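Local coordinates for protein amino acid amide racemase (PDB 6GIO) that belongs to the class-III aminotransferase family of fold type I enzymes and holds a covalently bound pyridoxal-5'-phosphate, at residues Glu205-Asp210 against Val240-Gly245; Leu249-Gln254 against Val263-Gly268; Gln254-Glu259 against Arg347-Ala352. One frame throughout, in Å; residues are numbered along the deposited sequence.

Overall arrangement
Along the chain, interaction 1 comes first: 205-210 and 240-245 close a loop of 29 residues that holds helix 220-229 and strand 234-238. Interaction 2 follows in series, closing the short link from 249-254 to 263-268, where strand 262-265 leads to the lysine that carries pyridoxal-5'-phosphate. Interaction 3 crosses it. It shares Q254, starts within that link and spans 87 residues to reach 347-352, tying the loop that leads into the cofactor-bearing sheet to the hairpin at the edge of the other seven-stranded sheet. The three touch: V242 and I207 pack on C252 between interactions 1 and 2, and I207 also meets R349 of interaction 3.

Interaction 1: Glu205-Asp210 against Val240-Gly245; sequences EPILSD and VKVGLG. With PLP (pyridoxal-5'-phosphate), chain G.
S209 and K241 meet flank to flank, with CB of S209 against CG of K241 at 3.7 Å. The serine hydroxyl turns off this apolar touch: with chi1 at 55° OG lies between the backbone N and carbonyl carbon, and it bonds E205 OE2 at 2.6 Å. S209 N reaches the same oxygen at 3.0 Å from above the carboxylate plane, so two donors grip it, while OE1 takes Y139 N. The lysine chain bends at chi2 (76°) past the cofactor, its CB 3.2 Å from PLP O3, and carries NZ to A51 O and to a salt bridge with E397. These loops, which follow the parallel strands 199-204 and 234-238, line the cofactor pocket of a fold type I enzyme: K241, S209 and E205 approach the rim of the pyridine ring near O3 and C2A, and V240 covers a face, its CG1 3.6 Å from PLP C4. Farther from the cofactor the contact turns apolar. The two branches of V242 split between neighbours, CG2 passing P206 CG at 4.1 Å as the side chains run in opposite directions, and CG1 meeting I207 CD1 at a slant.

Interaction 2: Leu249-Gln254 against Val263-Gly268; sequences LMHCFQ and VVFGKG. With PLP (pyridoxal-5'-phosphate), chain G.
H251 and Q254 bind each other twice before the histidine ring turns to F265: Q254 N donates to H251 O at 2.9 Å, and H251 N returns a nearly straight bond to Q254 OE1 at 3.1 Å (164°). This reciprocal pair fixes the backbone at the start of the 3-10 segment that begins at C252, whose first two amides, C252 N and F253 N, go to the carboxylate of E239. From just before that segment the H251 ring projects to the edge of the F265 ring, with H251 CE1 3.7 Å from F265 CE1. The planes are 53° apart and the rings meet rim to rim, neither covering the other. H251 NE2 is held by I97 O, and M250 CG lies against one face of the imidazole. The opposing residues belong to strand 262-265, which in the central sheet of fold type I runs between strands 234-238 and 276-281. V263 serves both aromatics: CG1 packs on one face of F265, while CG2 faces CE2 of F253 at 3.9 Å. F253 gets there because chi1 of 69° sets its ring between the backbone N and the carbonyl carbon. Just past the strand, K267 NZ is joined to PLP C4A at 1.3 Å, the linkage of an internal aldimine, and the K267 side chain also packs on T295 of the second subunit.

Interaction 3: Gln254-Glu259 against Arg347-Ala352; sequences QHEGLE and RGRGLA
R349 lays its guanidinium flat along H255 and hands one edge to E256, so a single side chain carries the whole contact. The stack is the close-packed part. The guanidinium and imidazole planes are only 2° apart, with their centres 4.4 Å from each other. Because the two side chains slide past one another in opposite directions, the overlap is shifted: H255 CB sits over the middle of the guanidinium, 3.6 Å from R349 CZ, while R349 CD rides over the imidazole as a CH-pi contact, 3.7 Å from the ring centroid. An arginine extended from CG to NE is what spans the gap.

R349 reaches out from the end of strand 343-349, where a type II' turn from R349 to A352, with G350 at its second position, makes the tight hairpin to strand 352-357. H255 and E256 lie in the loop that leads to strand 262-265, so the contact joins the loop leading into the cofactor-bearing sheet to a hairpin at the edge of the other sheet.

E256 is buried, its side chain also touching P216 and L221. Its bend at chi2 (-75°) brings OE2 within 2.9 Å of R349 NH2 in a salt bridge, the N-H pointing at the oxygen at 155°. A bound water completes this end: it donates to E256 OE2 at 2.5 Å and accepts from R349 NE at 2.8 Å, both OE2 and the water lying in the guanidinium plane. The other side is looser: H255 and R349 stay partly exposed.

The guanidinium stacked beside its ring would probably disfavour a second positive charge on H255, whose NE2 is bonded to T247 OG1, while R349 and the water should help keep the buried E256 ionised.

Interaction 1: Glu205-Asp210 against Val240-Gly245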
ATOM      1  N   GLU C 205       5.973  -4.514  19.397  1.00 23.84           N
ATOM      2  CA  GLU C 205       6.305  -5.760  18.730  1.00 24.40           C
ATOM      3  C   GLU C 205       6.499  -6.860  19.809  1.00 24.17           C
ATOM      4  O   GLU C 205       7.341  -6.706  20.701  1.00 23.77           O
ATOM      5  CB  GLU C 205       7.625  -5.640  17.945  1.00 25.88           C
ATOM      6  CG  GLU C 205       7.660  -4.650  16.794  1.00 27.93           C
ATOM      7  CD  GLU C 205       8.901  -4.844  15.926  1.00 28.21           C
ATOM      8  OE1 GLU C 205       9.726  -3.951  15.797  1.00 28.43           O
ATOM      9  OE2 GLU C 205       9.068  -5.913  15.358  1.00 29.80           O
ATOM     10  N   PRO C 206       5.764  -7.979  19.711  1.00 26.16           N
ATOM     11  CA  PRO C 206       5.903  -9.072  20.691  1.00 25.87           C
ATOM     12  C   PRO C 206       7.184  -9.885  20.549  1.00 24.02           C
ATOM     13  O   PRO C 206       7.568 -10.567  21.474  1.00 24.11           O
ATOM     14  CB  PRO C 206       4.668  -9.922  20.469  1.00 26.75           C
ATOM     15  CG  PRO C 206       4.266  -9.670  19.051  1.00 29.47           C
ATOM     16  CD  PRO C 206       4.744  -8.282  18.687  1.00 27.37           C
ATOM     17  N   ILE C 207       7.829  -9.797  19.407  1.00 23.70           N
ATOM     18  CA  ILE C 207       9.235 -10.163  19.228  1.00 23.61           C
ATOM     19  C   ILE C 207       9.773  -9.037  18.404  1.00 21.72           C
ATOM     20  O   ILE C 207       9.153  -8.640  17.422  1.00 23.00           O
ATOM     21  CB  ILE C 207       9.411 -11.483  18.436  1.00 25.04           C
ATOM     22  CG1 ILE C 207       8.757 -12.614  19.216  1.00 25.80           C
ATOM     23  CG2 ILE C 207      10.889 -11.754  18.181  1.00 25.52           C
ATOM     24  CD1 ILE C 207       8.629 -13.927  18.486  1.00 25.39           C
ATOM     25  N   LEU C 208      10.898  -8.477  18.802  1.00 23.14           N
ATOM     26  CA  LEU C 208      11.430  -7.336  18.099  1.00 23.91           C
ATOM     27  C   LEU C 208      12.095  -7.902  16.859  1.00 25.30           C
ATOM     28  O   LEU C 208      13.071  -8.614  16.988  1.00 27.11           O
ATOM     29  CB  LEU C 208      12.444  -6.622  18.979  1.00 25.65           C
ATOM     30  CG  LEU C 208      13.033  -5.311  18.452  1.00 25.33           C
ATOM     31  CD1 LEU C 208      12.056  -4.187  18.725  1.00 26.09           C
ATOM     32  CD2 LEU C 208      14.375  -5.036  19.087  1.00 25.76           C
ATOM     33  N   SER C 209      11.585  -7.532  15.695  1.00 25.88           N
ATOM     34  CA  SER C 209      11.856  -8.202  14.415  1.00 28.07           C
ATOM     35  C   SER C 209      13.166  -7.735  13.791  1.00 30.01           C
ATOM     36  O   SER C 209      14.207  -8.351  14.019  1.00 28.02           O
ATOM     37  CB  SER C 209      10.701  -7.950  13.439  1.00 28.19           C
ATOM     38  OG  SER C 209      10.444  -6.546  13.275  1.00 32.00           O
ATOM     39  N   ASP C 210      13.122  -6.638  13.037  1.00 31.15           N
ATOM     40  CA  ASP C 210      14.339  -6.102  12.437  1.00 34.80           C
ATOM     41  C   ASP C 210      15.356  -5.648  13.470  1.00 33.15           C
ATOM     42  O   ASP C 210      16.533  -5.508  13.162  1.00 28.94           O
ATOM     43  CB  ASP C 210      14.037  -4.986  11.460  1.00 38.82           C
ATOM     44  CG  ASP C 210      13.862  -5.504  10.066  1.00 44.95           C
ATOM     45  OD1 ASP C 210      14.897  -5.750   9.370  1.00 46.88           O
ATOM     46  OD2 ASP C 210      12.694  -5.697   9.683  1.00 44.55           O
ATOM     47  N   VAL C 240       2.557  -7.966  12.450  1.00 21.35           N
ATOM     48  CA  VAL C 240       2.825  -8.027  11.034  1.00 21.61           C
ATOM     49  C   VAL C 240       3.840  -9.109  10.706  1.00 22.96           C
ATOM     50  O   VAL C 240       3.658  -9.867   9.737  1.00 24.00           O
ATOM     51  CB  VAL C 240       3.287  -6.647  10.499  1.00 20.68           C
ATOM     52  CG1 VAL C 240       3.836  -6.779   9.068  1.00 19.50           C
ATOM     53  CG2 VAL C 240       2.123  -5.676  10.527  1.00 20.21           C
ATOM     54  N   LYS C 241       4.889  -9.207  11.519  1.00 23.11           N
ATOM     55  CA  LYS C 241       6.022 -10.095  11.193  1.00 24.67           C
ATOM     56  C   LYS C 241       5.877 -11.512  11.741  1.00 23.46           C
ATOM     57  O   LYS C 241       6.213 -12.437  11.066  1.00 26.05           O
ATOM     58  CB  LYS C 241       7.336  -9.485  11.715  1.00 26.83           C
ATOM     59  CG  LYS C 241       8.607 -10.287  11.426  1.00 27.62           C
ATOM     60  CD  LYS C 241       9.035 -10.133   9.996  1.00 27.47           C
ATOM     61  CE  LYS C 241      10.457 -10.608   9.815  1.00 29.95           C
ATOM     62  NZ  LYS C 241      10.877 -10.521   8.389  1.00 31.54           N
ATOM     63  N   VAL C 242       5.394 -11.678  12.964  1.00 23.37           N
ATOM     64  CA  VAL C 242       5.450 -12.969  13.654  1.00 24.99           C
ATOM     65  C   VAL C 242       4.038 -13.473  13.969  1.00 26.26           C
ATOM     66  O   VAL C 242       3.852 -14.415  14.770  1.00 24.82           O
ATOM     67  CB  VAL C 242       6.289 -12.907  14.977  1.00 26.83           C
ATOM     68  CG1 VAL C 242       7.742 -12.539  14.716  1.00 24.75           C
ATOM     69  CG2 VAL C 242       5.671 -11.968  16.004  1.00 25.78           C
ATOM     70  N   GLY C 243       3.047 -12.848  13.321  1.00 26.14           N
ATOM     71  CA  GLY C 243       1.639 -13.198  13.517  1.00 23.22           C
ATOM     72  C   GLY C 243       1.250 -14.464  12.764  1.00 25.82           C
ATOM     73  O   GLY C 243       2.042 -15.027  11.958  1.00 21.52           O
ATOM     74  N   LEU C 244       0.022 -14.888  13.066  1.00 24.01           N
ATOM     75  CA  LEU C 244      -0.778 -15.856  12.309  1.00 24.57           C
ATOM     76  C   LEU C 244      -0.208 -17.265  12.319  1.00 25.12           C
ATOM     77  O   LEU C 244       0.104 -17.819  11.272  1.00 24.35           O
ATOM     78  CB  LEU C 244      -1.052 -15.347  10.895  1.00 25.21           C
ATOM     79  CG  LEU C 244      -1.930 -14.075  10.884  1.00 26.33           C
ATOM     80  CD1 LEU C 244      -2.258 -13.674   9.454  1.00 27.30           C
ATOM     81  CD2 LEU C 244      -3.228 -14.212  11.700  1.00 25.13           C
ATOM     82  N   GLY C 245      -0.026 -17.788  13.528  1.00 23.59           N
ATOM     83  CA  GLY C 245       0.418 -19.145  13.714  1.00 23.40           C
ATOM     84  C   GLY C 245       1.909 -19.405  13.754  1.00 24.01           C
ATOM     85  O   GLY C 245       2.314 -20.431  14.302  1.00 24.62           O
TER
HETATM   86  N1  PLP G 501       5.602  -3.896  11.270  1.00 32.40           N
HETATM   87  C2  PLP G 501       6.418  -4.964  11.453  1.00 35.26           C
HETATM   88  C2A PLP G 501       6.644  -5.585  12.796  1.00 35.39           C
HETATM   89  C3  PLP G 501       7.150  -5.561  10.307  1.00 34.50           C
HETATM   90  O3  PLP G 501       7.958  -6.610  10.504  1.00 35.47           O
HETATM   91  C4  PLP G 501       6.959  -5.019   8.947  1.00 35.56           C
HETATM   92  C4A PLP G 501       7.679  -5.624   7.785  1.00 34.77           C
HETATM   93  C5  PLP G 501       6.022  -3.844   8.860  1.00 34.45           C
HETATM   94  C6  PLP G 501       5.408  -3.360  10.036  1.00 34.88           C
HETATM   95  C5A PLP G 501       5.795  -3.160   7.521  1.00 34.56           C
HETATM   96  O4P PLP G 501       5.355  -4.026   6.467  1.00 34.82           O
HETATM   97  P   PLP G 501       5.545  -3.625   4.933  1.00 32.20           P
HETATM   98  O1P PLP G 501       4.530  -4.496   4.262  1.00 34.92           O
HETATM   99  O2P PLP G 501       6.974  -3.976   4.559  1.00 30.35           O
HETATM  100  O3P PLP G 501       5.195  -2.146   4.849  1.00 33.25           O

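Interaction 2: Leu249-Gln254 against Val263-Gly268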
ATOM      1  N   LEU C 249       1.382 -20.264  18.422  1.00 26.57           N
ATOM      2  CA  LEU C 249       0.007 -19.902  18.805  1.00 26.27           C
ATOM      3  C   LEU C 249      -0.450 -19.001  17.687  1.00 26.08           C
ATOM      4  O   LEU C 249       0.378 -18.540  16.903  1.00 25.96           O
ATOM      5  CB  LEU C 249      -0.049 -19.181  20.147  1.00 27.10           C
ATOM      6  CG  LEU C 249       0.303 -19.934  21.444  1.00 27.40           C
ATOM      7  CD1 LEU C 249       0.485 -18.918  22.571  1.00 28.73           C
ATOM      8  CD2 LEU C 249      -0.767 -20.948  21.841  1.00 26.13           C
ATOM      9  N   MET C 250      -1.751 -18.752  17.599  1.00 26.00           N
ATOM     10  CA  MET C 250      -2.282 -18.024  16.463  1.00 27.51           C
ATOM     11  C   MET C 250      -1.656 -16.627  16.441  1.00 27.49           C
ATOM     12  O   MET C 250      -1.147 -16.182  15.415  1.00 26.51           O
ATOM     13  CB  MET C 250      -3.818 -17.962  16.513  1.00 28.92           C
ATOM     14  CG  MET C 250      -4.442 -17.208  15.317  1.00 30.13           C
ATOM     15  SD  MET C 250      -4.044 -17.901  13.668  1.00 33.89           S
ATOM     16  CE  MET C 250      -5.497 -18.911  13.374  1.00 34.71           C
ATOM     17  N   HIS C 251      -1.664 -15.956  17.591  1.00 26.80           N
ATOM     18  CA  HIS C 251      -1.038 -14.629  17.715  1.00 26.46           C
ATOM     19  C   HIS C 251       0.139 -14.649  18.666  1.00 26.49           C
ATOM     20  O   HIS C 251       0.038 -15.176  19.788  1.00 26.26           O
ATOM     21  CB  HIS C 251      -2.047 -13.603  18.210  1.00 26.58           C
ATOM     22  CG  HIS C 251      -3.335 -13.626  17.464  1.00 26.73           C
ATOM     23  ND1 HIS C 251      -3.432 -13.232  16.144  1.00 24.07           N
ATOM     24  CD2 HIS C 251      -4.586 -13.982  17.857  1.00 25.59           C
ATOM     25  CE1 HIS C 251      -4.687 -13.372  15.752  1.00 27.22           C
ATOM     26  NE2 HIS C 251      -5.407 -13.825  16.771  1.00 24.78           N
ATOM     27  N   CYS C 252       1.258 -14.065  18.235  1.00 22.50           N
ATOM     28  CA  CYS C 252       2.426 -14.072  19.083  1.00 22.09           C
ATOM     29  C   CYS C 252       2.150 -13.428  20.425  1.00 20.41           C
ATOM     30  O   CYS C 252       2.765 -13.770  21.384  1.00 19.82           O
ATOM     31  CB  CYS C 252       3.615 -13.400  18.429  1.00 22.27           C
ATOM     32  SG  CYS C 252       5.133 -13.518  19.424  1.00 22.72           S
ATOM     33  N   PHE C 253       1.252 -12.459  20.497  1.00 22.86           N
ATOM     34  CA  PHE C 253       1.001 -11.810  21.806  1.00 23.29           C
ATOM     35  C   PHE C 253       0.356 -12.744  22.815  1.00 24.28           C
ATOM     36  O   PHE C 253       0.385 -12.454  24.039  1.00 25.06           O
ATOM     37  CB  PHE C 253       0.173 -10.535  21.649  1.00 22.48           C
ATOM     38  CG  PHE C 253      -1.247 -10.753  21.223  1.00 22.11           C
ATOM     39  CD1 PHE C 253      -2.239 -11.045  22.164  1.00 21.87           C
ATOM     40  CD2 PHE C 253      -1.639 -10.556  19.896  1.00 21.55           C
ATOM     41  CE1 PHE C 253      -3.558 -11.192  21.777  1.00 20.44           C
ATOM     42  CE2 PHE C 253      -2.981 -10.664  19.515  1.00 20.46           C
ATOM     43  CZ  PHE C 253      -3.930 -10.989  20.452  1.00 20.89           C
ATOM     44  N   GLN C 254      -0.215 -13.855  22.346  1.00 23.22           N
ATOM     45  CA  GLN C 254      -0.832 -14.808  23.276  1.00 26.63           C
ATOM     46  C   GLN C 254       0.209 -15.556  24.124  1.00 26.09           C
ATOM     47  O   GLN C 254      -0.148 -16.135  25.134  1.00 25.61           O
ATOM     48  CB  GLN C 254      -1.746 -15.815  22.545  1.00 27.50           C
ATOM     49  CG  GLN C 254      -2.949 -15.187  21.896  1.00 27.21           C
ATOM     50  CD  GLN C 254      -3.772 -16.119  21.047  1.00 26.51           C
ATOM     51  OE1 GLN C 254      -3.290 -16.712  20.074  1.00 23.31           O
ATOM     52  NE2 GLN C 254      -5.070 -16.168  21.350  1.00 27.24           N
ATOM     53  N   VAL C 263      -4.849  -4.578  17.126  1.00 21.26           N
ATOM     54  CA  VAL C 263      -3.864  -5.469  16.545  1.00 21.20           C
ATOM     55  C   VAL C 263      -3.668  -5.119  15.082  1.00 21.17           C
ATOM     56  O   VAL C 263      -4.651  -4.855  14.378  1.00 19.94           O
ATOM     57  CB  VAL C 263      -4.271  -6.955  16.668  1.00 20.26           C
ATOM     58  CG1 VAL C 263      -3.162  -7.843  16.123  1.00 20.65           C
ATOM     59  CG2 VAL C 263      -4.575  -7.332  18.116  1.00 20.53           C
ATOM     60  N   VAL C 264      -2.407  -5.101  14.649  1.00 21.22           N
ATOM     61  CA  VAL C 264      -2.052  -4.782  13.259  1.00 19.81           C
ATOM     62  C   VAL C 264      -1.510  -6.040  12.605  1.00 21.66           C
ATOM     63  O   VAL C 264      -0.607  -6.739  13.179  1.00 21.36           O
ATOM     64  CB  VAL C 264      -1.015  -3.638  13.201  1.00 21.76           C
ATOM     65  CG1 VAL C 264      -0.669  -3.247  11.741  1.00 21.85           C
ATOM     66  CG2 VAL C 264      -1.524  -2.428  13.973  1.00 21.54           C
ATOM     67  N   PHE C 265      -2.095  -6.390  11.438  1.00 20.00           N
ATOM     68  CA  PHE C 265      -1.688  -7.569  10.711  1.00 19.31           C
ATOM     69  C   PHE C 265      -1.111  -7.220   9.345  1.00 19.85           C
ATOM     70  O   PHE C 265      -1.450  -6.188   8.762  1.00 19.27           O
ATOM     71  CB  PHE C 265      -2.868  -8.501  10.489  1.00 19.69           C
ATOM     72  CG  PHE C 265      -3.519  -9.018  11.751  1.00 20.48           C
ATOM     73  CD1 PHE C 265      -3.052 -10.153  12.361  1.00 19.96           C
ATOM     74  CD2 PHE C 265      -4.678  -8.427  12.239  1.00 20.52           C
ATOM     75  CE1 PHE C 265      -3.673 -10.650  13.471  1.00 20.81           C
ATOM     76  CE2 PHE C 265      -5.335  -8.945  13.346  1.00 19.52           C
ATOM     77  CZ  PHE C 265      -4.818 -10.049  13.972  1.00 20.67           C
ATOM     78  N   GLY C 266      -0.259  -8.097   8.827  1.00 22.00           N
ATOM     79  CA  GLY C 266       0.253  -7.906   7.478  1.00 21.32           C
ATOM     80  C   GLY C 266       1.057  -9.066   6.984  1.00 21.24           C
ATOM     81  O   GLY C 266       0.881 -10.198   7.414  1.00 21.32           O
ATOM     82  N   LYS C 267       1.970  -8.764   6.066  1.00 23.84           N
ATOM     83  CA  LYS C 267       2.860  -9.760   5.512  1.00 22.78           C
ATOM     84  C   LYS C 267       2.100 -11.073   5.174  1.00 24.25           C
ATOM     85  O   LYS C 267       1.344 -11.125   4.194  1.00 22.06           O
ATOM     86  CB  LYS C 267       4.055  -9.962   6.439  1.00 23.76           C
ATOM     87  CG  LYS C 267       5.158  -8.918   6.263  1.00 26.46           C
ATOM     88  CD  LYS C 267       6.368  -9.160   7.190  1.00 27.62           C
ATOM     89  CE  LYS C 267       7.552  -8.210   6.919  1.00 28.34           C
ATOM     90  NZ  LYS C 267       7.436  -6.846   7.487  1.00 28.60           N
ATOM     91  N   GLY C 268       2.300 -12.116   5.981  1.00 23.54           N
ATOM     92  CA  GLY C 268       1.744 -13.434   5.718  1.00 24.45           C
ATOM     93  C   GLY C 268       0.233 -13.508   5.616  1.00 22.73           C
ATOM     94  O   GLY C 268      -0.268 -14.474   5.083  1.00 22.48           O
TER
HETATM   95  N1  PLP G 501       5.602  -3.896  11.270  1.00 32.40           N
HETATM   96  C2  PLP G 501       6.418  -4.964  11.453  1.00 35.26           C
HETATM   97  C2A PLP G 501       6.644  -5.585  12.796  1.00 35.39           C
HETATM   98  C3  PLP G 501       7.150  -5.561  10.307  1.00 34.50           C
HETATM   99  O3  PLP G 501       7.958  -6.610  10.504  1.00 35.47           O
HETATM  100  C4  PLP G 501       6.959  -5.019   8.947  1.00 35.56           C
HETATM  101  C4A PLP G 501       7.679  -5.624   7.785  1.00 34.77           C
HETATM  102  C5  PLP G 501       6.022  -3.844   8.860  1.00 34.45           C
HETATM  103  C6  PLP G 501       5.408  -3.360  10.036  1.00 34.88           C
HETATM  104  C5A PLP G 501       5.795  -3.160   7.521  1.00 34.56           C
HETATM  105  O4P PLP G 501       5.355  -4.026   6.467  1.00 34.82           O
HETATM  106  P   PLP G 501       5.545  -3.625   4.933  1.00 32.20           P
HETATM  107  O1P PLP G 501       4.530  -4.496   4.262  1.00 34.92           O
HETATM  108  O2P PLP G 501       6.974  -3.976   4.559  1.00 30.35           O
HETATM  109  O3P PLP G 501       5.195  -2.146   4.849  1.00 33.25           O

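Interaction 3: Gln254-Glu259 against Arg347-Ala352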
ATOM      1  N   GLN C 254      -0.215 -13.855  22.346  1.00 23.22           N
ATOM      2  CA  GLN C 254      -0.832 -14.808  23.276  1.00 26.63           C
ATOM      3  C   GLN C 254       0.209 -15.556  24.124  1.00 26.09           C
ATOM      4  O   GLN C 254      -0.148 -16.135  25.134  1.00 25.61           O
ATOM      5  CB  GLN C 254      -1.746 -15.815  22.545  1.00 27.50           C
ATOM      6  CG  GLN C 254      -2.949 -15.187  21.896  1.00 27.21           C
ATOM      7  CD  GLN C 254      -3.772 -16.119  21.047  1.00 26.51           C
ATOM      8  OE1 GLN C 254      -3.290 -16.712  20.074  1.00 23.31           O
ATOM      9  NE2 GLN C 254      -5.070 -16.168  21.350  1.00 27.24           N
ATOM     10  N   HIS C 255       1.484 -15.544  23.708  1.00 25.85           N
ATOM     11  CA  HIS C 255       2.568 -16.042  24.529  1.00 25.76           C
ATOM     12  C   HIS C 255       2.853 -15.101  25.730  1.00 26.16           C
ATOM     13  O   HIS C 255       3.482 -15.506  26.680  1.00 24.68           O
ATOM     14  CB  HIS C 255       3.878 -16.139  23.711  1.00 26.03           C
ATOM     15  CG  HIS C 255       3.850 -17.166  22.631  1.00 27.22           C
ATOM     16  ND1 HIS C 255       3.920 -18.519  22.888  1.00 27.39           N
ATOM     17  CD2 HIS C 255       3.763 -17.041  21.286  1.00 27.19           C
ATOM     18  CE1 HIS C 255       3.862 -19.180  21.745  1.00 27.63           C
ATOM     19  NE2 HIS C 255       3.770 -18.308  20.759  1.00 26.03           N
ATOM     20  N   GLU C 256       2.457 -13.831  25.633  1.00 26.79           N
ATOM     21  CA  GLU C 256       2.976 -12.773  26.502  1.00 26.06           C
ATOM     22  C   GLU C 256       1.931 -12.221  27.460  1.00 26.11           C
ATOM     23  O   GLU C 256       2.217 -11.237  28.135  1.00 26.38           O
ATOM     24  CB  GLU C 256       3.531 -11.628  25.658  1.00 27.46           C
ATOM     25  CG  GLU C 256       4.713 -12.014  24.772  1.00 29.14           C
ATOM     26  CD  GLU C 256       5.992 -12.182  25.548  1.00 31.60           C
ATOM     27  OE1 GLU C 256       6.023 -11.787  26.746  1.00 33.31           O
ATOM     28  OE2 GLU C 256       6.968 -12.710  24.955  1.00 33.62           O
ATOM     29  N   GLY C 257       0.752 -12.840  27.519  1.00 25.87           N
ATOM     30  CA  GLY C 257      -0.279 -12.445  28.503  1.00 27.39           C
ATOM     31  C   GLY C 257      -0.929 -11.104  28.149  1.00 27.31           C
ATOM     32  O   GLY C 257      -1.444 -10.395  29.014  1.00 28.57           O
ATOM     33  N   LEU C 258      -0.894 -10.756  26.865  1.00 26.96           N
ATOM     34  CA  LEU C 258      -1.371  -9.438  26.389  1.00 25.83           C
ATOM     35  C   LEU C 258      -2.849  -9.481  25.953  1.00 26.38           C
ATOM     36  O   LEU C 258      -3.328 -10.489  25.444  1.00 24.21           O
ATOM     37  CB  LEU C 258      -0.483  -8.974  25.230  1.00 26.12           C
ATOM     38  CG  LEU C 258       0.975  -8.575  25.519  1.00 25.73           C
ATOM     39  CD1 LEU C 258       1.652  -8.118  24.245  1.00 24.73           C
ATOM     40  CD2 LEU C 258       1.024  -7.461  26.562  1.00 26.82           C
ATOM     41  N   GLU C 259      -3.568  -8.391  26.186  1.00 26.65           N
ATOM     42  CA  GLU C 259      -4.976  -8.248  25.745  1.00 26.15           C
ATOM     43  C   GLU C 259      -5.075  -6.912  25.072  1.00 25.06           C
ATOM     44  O   GLU C 259      -5.502  -5.938  25.689  1.00 23.21           O
ATOM     45  CB  GLU C 259      -5.945  -8.345  26.937  1.00 27.82           C
ATOM     46  CG  GLU C 259      -6.043  -9.753  27.472  1.00 29.72           C
ATOM     47  CD  GLU C 259      -6.722  -9.779  28.816  1.00 33.27           C
ATOM     48  OE1 GLU C 259      -6.048  -9.586  29.838  1.00 39.41           O
ATOM     49  OE2 GLU C 259      -7.935  -9.977  28.842  1.00 39.23           O
ATOM     50  N   ARG C 347      17.431 -17.897  18.854  1.00 24.79           N
ATOM     51  CA  ARG C 347      16.268 -17.421  19.660  1.00 24.76           C
ATOM     52  C   ARG C 347      15.091 -17.251  18.739  1.00 24.23           C
ATOM     53  O   ARG C 347      15.216 -17.317  17.521  1.00 22.92           O
ATOM     54  CB  ARG C 347      16.595 -16.121  20.410  1.00 23.46           C
ATOM     55  CG  ARG C 347      17.210 -15.013  19.545  1.00 25.31           C
ATOM     56  CD  ARG C 347      17.362 -13.669  20.290  1.00 25.58           C
ATOM     57  NE  ARG C 347      17.955 -12.671  19.395  1.00 24.66           N
ATOM     58  CZ  ARG C 347      19.250 -12.371  19.340  1.00 23.32           C
ATOM     59  NH1 ARG C 347      20.109 -12.950  20.140  1.00 24.42           N
ATOM     60  NH2 ARG C 347      19.698 -11.497  18.469  1.00 23.64           N
ATOM     61  N   GLY C 348      13.929 -17.072  19.314  1.00 23.34           N
ATOM     62  CA  GLY C 348      12.736 -16.925  18.500  1.00 24.04           C
ATOM     63  C   GLY C 348      11.585 -17.661  19.107  1.00 24.54           C
ATOM     64  O   GLY C 348      11.654 -18.097  20.262  1.00 23.43           O
ATOM     65  N   ARG C 349      10.511 -17.783  18.347  1.00 23.17           N
ATOM     66  CA  ARG C 349       9.458 -18.690  18.716  1.00 22.16           C
ATOM     67  C   ARG C 349       8.984 -19.373  17.480  1.00 22.59           C
ATOM     68  O   ARG C 349       8.805 -18.710  16.440  1.00 23.89           O
ATOM     69  CB  ARG C 349       8.307 -17.989  19.355  1.00 21.01           C
ATOM     70  CG  ARG C 349       8.614 -17.189  20.571  1.00 22.19           C
ATOM     71  CD  ARG C 349       7.277 -16.836  21.185  1.00 23.62           C
ATOM     72  NE  ARG C 349       7.360 -15.990  22.377  1.00 25.23           N
ATOM     73  CZ  ARG C 349       7.490 -16.437  23.618  1.00 27.59           C
ATOM     74  NH1 ARG C 349       7.607 -17.737  23.847  1.00 30.07           N
ATOM     75  NH2 ARG C 349       7.514 -15.582  24.643  1.00 27.80           N
ATOM     76  N   GLY C 350       8.740 -20.680  17.596  1.00 21.24           N
ATOM     77  CA  GLY C 350       8.181 -21.457  16.509  1.00 22.24           C
ATOM     78  C   GLY C 350       9.033 -21.297  15.266  1.00 23.43           C
ATOM     79  O   GLY C 350      10.237 -21.490  15.317  1.00 24.34           O
ATOM     80  N   LEU C 351       8.425 -20.900  14.156  1.00 23.29           N
ATOM     81  CA  LEU C 351       9.171 -20.711  12.912  1.00 22.76           C
ATOM     82  C   LEU C 351       9.620 -19.250  12.649  1.00 23.40           C
ATOM     83  O   LEU C 351       9.870 -18.847  11.508  1.00 21.42           O
ATOM     84  CB  LEU C 351       8.377 -21.307  11.744  1.00 23.10           C
ATOM     85  CG  LEU C 351       8.398 -22.850  11.677  1.00 24.20           C
ATOM     86  CD1 LEU C 351       7.314 -23.335  10.744  1.00 24.45           C
ATOM     87  CD2 LEU C 351       9.764 -23.395  11.251  1.00 26.58           C
ATOM     88  N   ALA C 352       9.737 -18.471  13.727  1.00 23.79           N
ATOM     89  CA  ALA C 352      10.374 -17.153  13.680  1.00 23.56           C
ATOM     90  C   ALA C 352      11.672 -17.308  14.440  1.00 24.09           C
ATOM     91  O   ALA C 352      11.691 -17.283  15.663  1.00 22.91           O
ATOM     92  CB  ALA C 352       9.490 -16.086  14.315  1.00 23.43           C
TER
HETATM   93  O   HOH W   1       7.063 -13.170  22.544  1.00 26.78           O